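Endoglucanase (Humicola insolens, PDB 1DYS) hydrolyses internal beta-1,4-glucosidic linkages of cellulose as a family 6 glycoside hydrolase, serving the recycling of plant biomass. Local coordinates at residues A[81-93]-A[102-116]. Residues are numbered along the deposited sequence; the frame is centred on the assembly and turned at random.
Sequences VGLVLYNLPDRDC and LKLSQNGLNRYKNEY
Asn87 sets its CB over the centre of the Tyr116 ring, 3.6 Å from the centroid, a CH-pi contact where the chain leaving strand 79-85 meets the helix that follows. With CG anti to its backbone N (chi1 -160°), Asn87 carries its amide across the same ring, the two planes 79° apart, and its ND2 on to Glu101. Leu85 touches both Tyr116 and Tyr112: its CG lies 3.7 Å from Tyr116 CE2, while CD2 lies at the edge of the Tyr116 ring and meets the OH of Tyr112. A tyrosine suits position 116 because the ring packs while its hydroxyl accepts the bond from Tyr86 N, 3.0 Å to OH, and also pairs with Ile53 O. A phenylalanine here would keep the ring but would probably leave Tyr86 N and Ile53 O without this partner at the strand's end. Pro89 lays CD over one face of Tyr112, whose hydroxyl goes to Glu137, and presses CB tightly on Leu104 CD2. Gly108 suits the helix start, since a CB there would crowd Pro89 and clash with Lys103 O.

Against this buried packing of tyrosines and proline stands the exposed Ser105 end, where a water donates to Asp90 OD2 and weakly accepts from Ser105 N. Asp90 itself is buried: its N gives a nearly straight bond (165°) to Leu102 O, and Leu104 N meets Asp90 OD1 at 2.9 Å from above the carboxylate plane.

This is the strand-to-helix connection of a beta-alpha unit in the family 6 barrel, and its loop carries Asp92, which, with Asp139, is probably one of the proton donors. Tyr116 OH holds Tyr86 N at the tyrosine end, and Leu102 O and Asp90 OD1 hold Asp90 N and Leu104 N at the far end, consistent with a well-defined course for the chain leading to the active site.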
loop_
_atom_site.group_PDB
_atom_site.type_symbol
_atom_site.label_atom_id
_atom_site.label_comp_id
_atom_site.label_asym_id
_atom_site.label_seq_id
_atom_site.Cartn_x
_atom_site.Cartn_y
_atom_site.Cartn_z
ATOM N N VAL A 81 22.837 -11.854 4.972
ATOM C CA VAL A 81 21.740 -10.998 4.497
ATOM C C VAL A 81 20.408 -11.294 5.179
ATOM O O VAL A 81 20.030 -12.457 5.177
ATOM C CB VAL A 81 21.552 -11.306 2.986
ATOM C CG1 VAL A 81 20.347 -10.558 2.413
ATOM C CG2 VAL A 81 22.828 -10.956 2.237
ATOM N N GLY A 82 19.736 -10.294 5.743
ATOM C CA GLY A 82 18.420 -10.565 6.350
ATOM C C GLY A 82 17.363 -10.204 5.293
ATOM O O GLY A 82 17.388 -9.093 4.761
ATOM N N LEU A 83 16.431 -11.156 5.097
ATOM C CA LEU A 83 15.310 -10.921 4.168
ATOM C C LEU A 83 14.003 -11.199 4.923
ATOM O O LEU A 83 13.953 -12.175 5.674
ATOM C CB LEU A 83 15.333 -11.848 2.947
ATOM C CG LEU A 83 16.556 -11.674 2.035
ATOM C CD1 LEU A 83 16.465 -12.726 0.914
ATOM C CD2 LEU A 83 16.627 -10.272 1.489
ATOM N N VAL A 84 12.965 -10.413 4.645
ATOM C CA VAL A 84 11.662 -10.663 5.295
ATOM C C VAL A 84 10.738 -11.204 4.185
ATOM O O VAL A 84 10.595 -10.532 3.182
ATOM C CB VAL A 84 11.034 -9.387 5.877
ATOM C CG1 VAL A 84 9.809 -9.796 6.704
ATOM C CG2 VAL A 84 12.026 -8.669 6.805
ATOM N N LEU A 85 10.290 -12.440 4.344
ATOM C CA LEU A 85 9.397 -13.063 3.345
ATOM C C LEU A 85 8.012 -12.755 3.894
ATOM O O LEU A 85 7.613 -13.289 4.946
ATOM C CB LEU A 85 9.730 -14.562 3.308
ATOM C CG LEU A 85 9.036 -15.353 2.199
ATOM C CD1 LEU A 85 9.932 -16.506 1.778
ATOM C CD2 LEU A 85 7.677 -15.837 2.668
ATOM N N TYR A 86 7.318 -11.846 3.201
ATOM C CA TYR A 86 6.067 -11.314 3.743
ATOM C C TYR A 86 5.043 -11.019 2.655
ATOM O O TYR A 86 4.923 -9.867 2.259
ATOM C CB TYR A 86 6.399 -10.038 4.544
ATOM C CG TYR A 86 5.313 -9.266 5.207
ATOM C CD1 TYR A 86 4.374 -9.850 6.052
ATOM C CD2 TYR A 86 5.181 -7.881 5.013
ATOM C CE1 TYR A 86 3.383 -9.127 6.714
ATOM C CE2 TYR A 86 4.199 -7.146 5.630
ATOM C CZ TYR A 86 3.295 -7.766 6.480
ATOM O OH TYR A 86 2.321 -7.001 7.090
ATOM N N ASN A 87 4.375 -12.068 2.187
ATOM C CA ASN A 87 3.306 -11.820 1.178
ATOM C C ASN A 87 2.202 -12.842 1.293
ATOM O O ASN A 87 1.542 -13.218 0.286
ATOM C CB ASN A 87 3.952 -11.789 -0.202
ATOM C CG ASN A 87 3.062 -11.065 -1.220
ATOM O OD1 ASN A 87 2.156 -10.312 -0.864
ATOM N ND2 ASN A 87 3.337 -11.301 -2.489
ATOM N N LEU A 88 1.902 -13.288 2.513
ATOM C CA LEU A 88 0.855 -14.304 2.689
ATOM C C LEU A 88 -0.484 -13.880 2.143
ATOM O O LEU A 88 -0.941 -12.726 2.208
ATOM C CB LEU A 88 0.681 -14.482 4.228
ATOM C CG LEU A 88 0.050 -15.785 4.721
ATOM C CD1 LEU A 88 0.941 -16.971 4.372
ATOM C CD2 LEU A 88 -0.178 -15.698 6.231
ATOM N N PRO A 89 -1.190 -14.823 1.540
ATOM C CA PRO A 89 -2.548 -14.521 1.099
ATOM C C PRO A 89 -3.385 -14.218 2.330
ATOM O O PRO A 89 -3.262 -14.835 3.414
ATOM C CB PRO A 89 -3.075 -15.777 0.374
ATOM C CG PRO A 89 -1.814 -16.537 0.160
ATOM C CD PRO A 89 -0.803 -16.193 1.248
ATOM N N ASP A 90 -4.213 -13.184 2.265
ATOM C CA ASP A 90 -5.040 -12.707 3.363
ATOM C C ASP A 90 -4.191 -12.307 4.573
ATOM O O ASP A 90 -4.524 -12.541 5.753
ATOM C CB ASP A 90 -6.074 -13.762 3.798
ATOM C CG ASP A 90 -7.184 -13.909 2.766
ATOM O OD1 ASP A 90 -7.069 -13.273 1.693
ATOM O OD2 ASP A 90 -8.146 -14.671 3.040
ATOM N N ARG A 91 -3.045 -11.733 4.250
ATOM C CA ARG A 91 -2.048 -11.225 5.184
ATOM C C ARG A 91 -2.651 -10.379 6.291
ATOM O O ARG A 91 -3.597 -9.629 6.054
ATOM C CB ARG A 91 -1.096 -10.316 4.376
ATOM C CG ARG A 91 0.315 -10.238 4.965
ATOM C CD ARG A 91 1.291 -9.638 3.963
ATOM N NE ARG A 91 1.046 -8.188 3.763
ATOM C CZ ARG A 91 1.841 -7.483 2.957
ATOM N NH1 ARG A 91 2.886 -7.957 2.277
ATOM N NH2 ARG A 91 1.525 -6.168 2.820
ATOM N N ASP A 92 -2.177 -10.596 7.548
ATOM C CA ASP A 92 -2.701 -9.863 8.693
ATOM C C ASP A 92 -4.226 -9.972 8.762
ATOM O O ASP A 92 -4.957 -8.993 8.849
ATOM C CB ASP A 92 -2.307 -8.385 8.645
ATOM C CG ASP A 92 -0.801 -8.214 8.701
ATOM O OD1 ASP A 92 -0.262 -8.543 9.784
ATOM O OD2 ASP A 92 -0.118 -7.790 7.736
ATOM N N CYS A 93 -4.685 -11.241 8.870
ATOM C CA CYS A 93 -6.129 -11.465 8.703
ATOM C C CYS A 93 -6.990 -10.775 9.724
ATOM O O CYS A 93 -8.184 -10.473 9.526
ATOM C CB CYS A 93 -6.419 -12.975 8.620
ATOM S SG CYS A 93 -6.114 -13.871 10.153
ATOM N N LEU A 102 -2.136 -10.380 -2.199
ATOM C CA LEU A 102 -2.710 -11.710 -2.404
ATOM C C LEU A 102 -3.888 -11.959 -1.468
ATOM O O LEU A 102 -3.864 -11.650 -0.295
ATOM C CB LEU A 102 -1.672 -12.818 -2.199
ATOM C CG LEU A 102 -0.423 -12.696 -3.069
ATOM C CD1 LEU A 102 0.490 -13.892 -2.808
ATOM C CD2 LEU A 102 -0.757 -12.641 -4.548
ATOM N N LYS A 103 -4.939 -12.467 -2.079
ATOM C CA LYS A 103 -6.182 -12.796 -1.364
ATOM C C LYS A 103 -6.545 -14.240 -1.660
ATOM O O LYS A 103 -6.444 -14.680 -2.817
ATOM C CB LYS A 103 -7.302 -11.856 -1.836
ATOM C CG LYS A 103 -6.973 -10.377 -1.608
ATOM C CD LYS A 103 -8.146 -9.470 -1.884
ATOM C CE LYS A 103 -7.949 -8.106 -1.197
ATOM N NZ LYS A 103 -9.180 -7.288 -1.460
ATOM N N LEU A 104 -6.997 -14.971 -0.643
ATOM C CA LEU A 104 -7.316 -16.385 -0.871
ATOM C C LEU A 104 -8.423 -16.543 -1.895
ATOM O O LEU A 104 -8.299 -17.428 -2.747
ATOM C CB LEU A 104 -7.616 -17.116 0.431
ATOM C CG LEU A 104 -6.410 -17.312 1.368
ATOM C CD1 LEU A 104 -6.932 -17.798 2.706
ATOM C CD2 LEU A 104 -5.421 -18.290 0.749
ATOM N N SER A 105 -9.396 -15.634 -1.888
ATOM C CA SER A 105 -10.501 -15.680 -2.836
ATOM C C SER A 105 -10.134 -15.219 -4.240
ATOM O O SER A 105 -11.022 -15.189 -5.113
ATOM C CB SER A 105 -11.634 -14.823 -2.253
ATOM O OG SER A 105 -11.203 -13.491 -2.031
ATOM N N GLN A 106 -8.894 -14.833 -4.506
ATOM C CA GLN A 106 -8.393 -14.454 -5.804
ATOM C C GLN A 106 -7.200 -15.341 -6.144
ATOM O O GLN A 106 -6.112 -14.896 -6.529
ATOM C CB GLN A 106 -8.010 -12.972 -5.900
ATOM C CG GLN A 106 -9.156 -11.999 -5.587
ATOM C CD GLN A 106 -8.652 -10.561 -5.531
ATOM O OE1 GLN A 106 -7.448 -10.265 -5.493
ATOM N NE2 GLN A 106 -9.622 -9.640 -5.481
ATOM N N ASN A 107 -7.400 -16.658 -5.976
ATOM C CA ASN A 107 -6.416 -17.689 -6.250
ATOM C C ASN A 107 -5.111 -17.406 -5.512
ATOM O O ASN A 107 -4.038 -17.728 -5.984
ATOM C CB ASN A 107 -6.171 -17.805 -7.761
ATOM C CG ASN A 107 -5.379 -19.008 -8.231
ATOM O OD1 ASN A 107 -4.636 -18.872 -9.222
ATOM N ND2 ASN A 107 -5.498 -20.180 -7.624
ATOM N N GLY A 108 -5.191 -16.823 -4.327
ATOM C CA GLY A 108 -3.987 -16.344 -3.636
ATOM C C GLY A 108 -2.998 -17.387 -3.217
ATOM O O GLY A 108 -1.773 -17.142 -3.237
ATOM N N LEU A 109 -3.461 -18.560 -2.786
ATOM C CA LEU A 109 -2.554 -19.618 -2.426
ATOM C C LEU A 109 -1.694 -20.054 -3.597
ATOM O O LEU A 109 -0.468 -20.107 -3.491
ATOM C CB LEU A 109 -3.348 -20.803 -1.826
ATOM C CG LEU A 109 -2.387 -21.938 -1.469
ATOM C CD1 LEU A 109 -1.444 -21.462 -0.344
ATOM C CD2 LEU A 109 -3.132 -23.175 -0.999
ATOM N N ASN A 110 -2.286 -20.281 -4.788
ATOM C CA ASN A 110 -1.471 -20.652 -5.932
ATOM C C ASN A 110 -0.488 -19.557 -6.339
ATOM O O ASN A 110 0.660 -19.884 -6.642
ATOM C CB ASN A 110 -2.347 -21.012 -7.150
ATOM C CG ASN A 110 -2.917 -22.407 -6.987
ATOM O OD1 ASN A 110 -4.077 -22.697 -7.330
ATOM N ND2 ASN A 110 -2.095 -23.300 -6.449
ATOM N N ARG A 111 -0.894 -18.295 -6.335
ATOM C CA ARG A 111 -0.061 -17.154 -6.722
ATOM C C ARG A 111 1.114 -16.991 -5.723
ATOM O O ARG A 111 2.242 -16.730 -6.132
ATOM C CB ARG A 111 -0.862 -15.871 -6.829
ATOM C CG ARG A 111 -2.030 -15.865 -7.819
ATOM C CD ARG A 111 -2.822 -14.558 -7.732
ATOM N NE ARG A 111 -3.723 -14.483 -8.906
ATOM C CZ ARG A 111 -4.639 -13.517 -9.039
ATOM N NH1 ARG A 111 -4.788 -12.536 -8.153
ATOM N NH2 ARG A 111 -5.406 -13.550 -10.129
ATOM N N TYR A 112 0.802 -17.200 -4.442
ATOM C CA TYR A 112 1.857 -17.180 -3.422
ATOM C C TYR A 112 2.897 -18.267 -3.683
ATOM O O TYR A 112 4.099 -17.990 -3.639
ATOM C CB TYR A 112 1.293 -17.429 -2.047
ATOM C CG TYR A 112 2.217 -17.338 -0.858
ATOM C CD1 TYR A 112 2.663 -16.123 -0.366
ATOM C CD2 TYR A 112 2.591 -18.499 -0.212
ATOM C CE1 TYR A 112 3.485 -16.099 0.766
ATOM C CE2 TYR A 112 3.399 -18.468 0.923
ATOM C CZ TYR A 112 3.832 -17.244 1.405
ATOM O OH TYR A 112 4.633 -17.240 2.527
ATOM N N LYS A 113 2.435 -19.502 -3.962
ATOM C CA LYS A 113 3.487 -20.488 -4.291
ATOM C C LYS A 113 4.266 -20.176 -5.559
ATOM O O LYS A 113 5.511 -20.226 -5.567
ATOM C CB LYS A 113 2.847 -21.873 -4.485
ATOM C CG LYS A 113 2.068 -22.305 -3.268
ATOM C CD LYS A 113 1.446 -23.697 -3.530
ATOM C CE LYS A 113 0.944 -24.259 -2.203
ATOM N NZ LYS A 113 -0.014 -25.372 -2.425
ATOM N N ASN A 114 3.565 -19.973 -6.680
ATOM C CA ASN A 114 4.206 -19.906 -7.981
ATOM C C ASN A 114 4.781 -18.563 -8.357
ATOM O O ASN A 114 5.811 -18.560 -9.052
ATOM C CB ASN A 114 3.158 -20.356 -9.045
ATOM C CG ASN A 114 2.679 -21.763 -8.679
ATOM O OD1 ASN A 114 3.474 -22.630 -8.339
ATOM N ND2 ASN A 114 1.381 -22.022 -8.705
ATOM N N GLU A 115 4.201 -17.467 -7.926
ATOM C CA GLU A 115 4.694 -16.156 -8.317
ATOM C C GLU A 115 5.526 -15.481 -7.214
ATOM O O GLU A 115 6.164 -14.485 -7.594
ATOM C CB GLU A 115 3.506 -15.244 -8.680
ATOM C CG GLU A 115 2.786 -15.653 -9.959
ATOM C CD GLU A 115 1.694 -14.669 -10.354
ATOM O OE1 GLU A 115 1.969 -13.478 -10.633
ATOM O OE2 GLU A 115 0.511 -15.049 -10.330
ATOM N N TYR A 116 5.472 -16.027 -5.990
ATOM C CA TYR A 116 6.239 -15.364 -4.921
ATOM C C TYR A 116 7.238 -16.318 -4.256
ATOM O O TYR A 116 8.427 -16.003 -4.415
ATOM C CB TYR A 116 5.289 -14.669 -3.946
ATOM C CG TYR A 116 6.017 -13.994 -2.799
ATOM C CD1 TYR A 116 6.633 -12.758 -2.961
ATOM C CD2 TYR A 116 6.128 -14.630 -1.578
ATOM C CE1 TYR A 116 7.333 -12.150 -1.918
ATOM C CE2 TYR A 116 6.834 -14.033 -0.515
ATOM C CZ TYR A 116 7.404 -12.798 -0.701
ATOM O OH TYR A 116 8.104 -12.189 0.329
HETATM O O HOH W 1 -0.439 -10.640 0.352
HETATM O O HOH W 2 -9.997 -14.683 0.903
#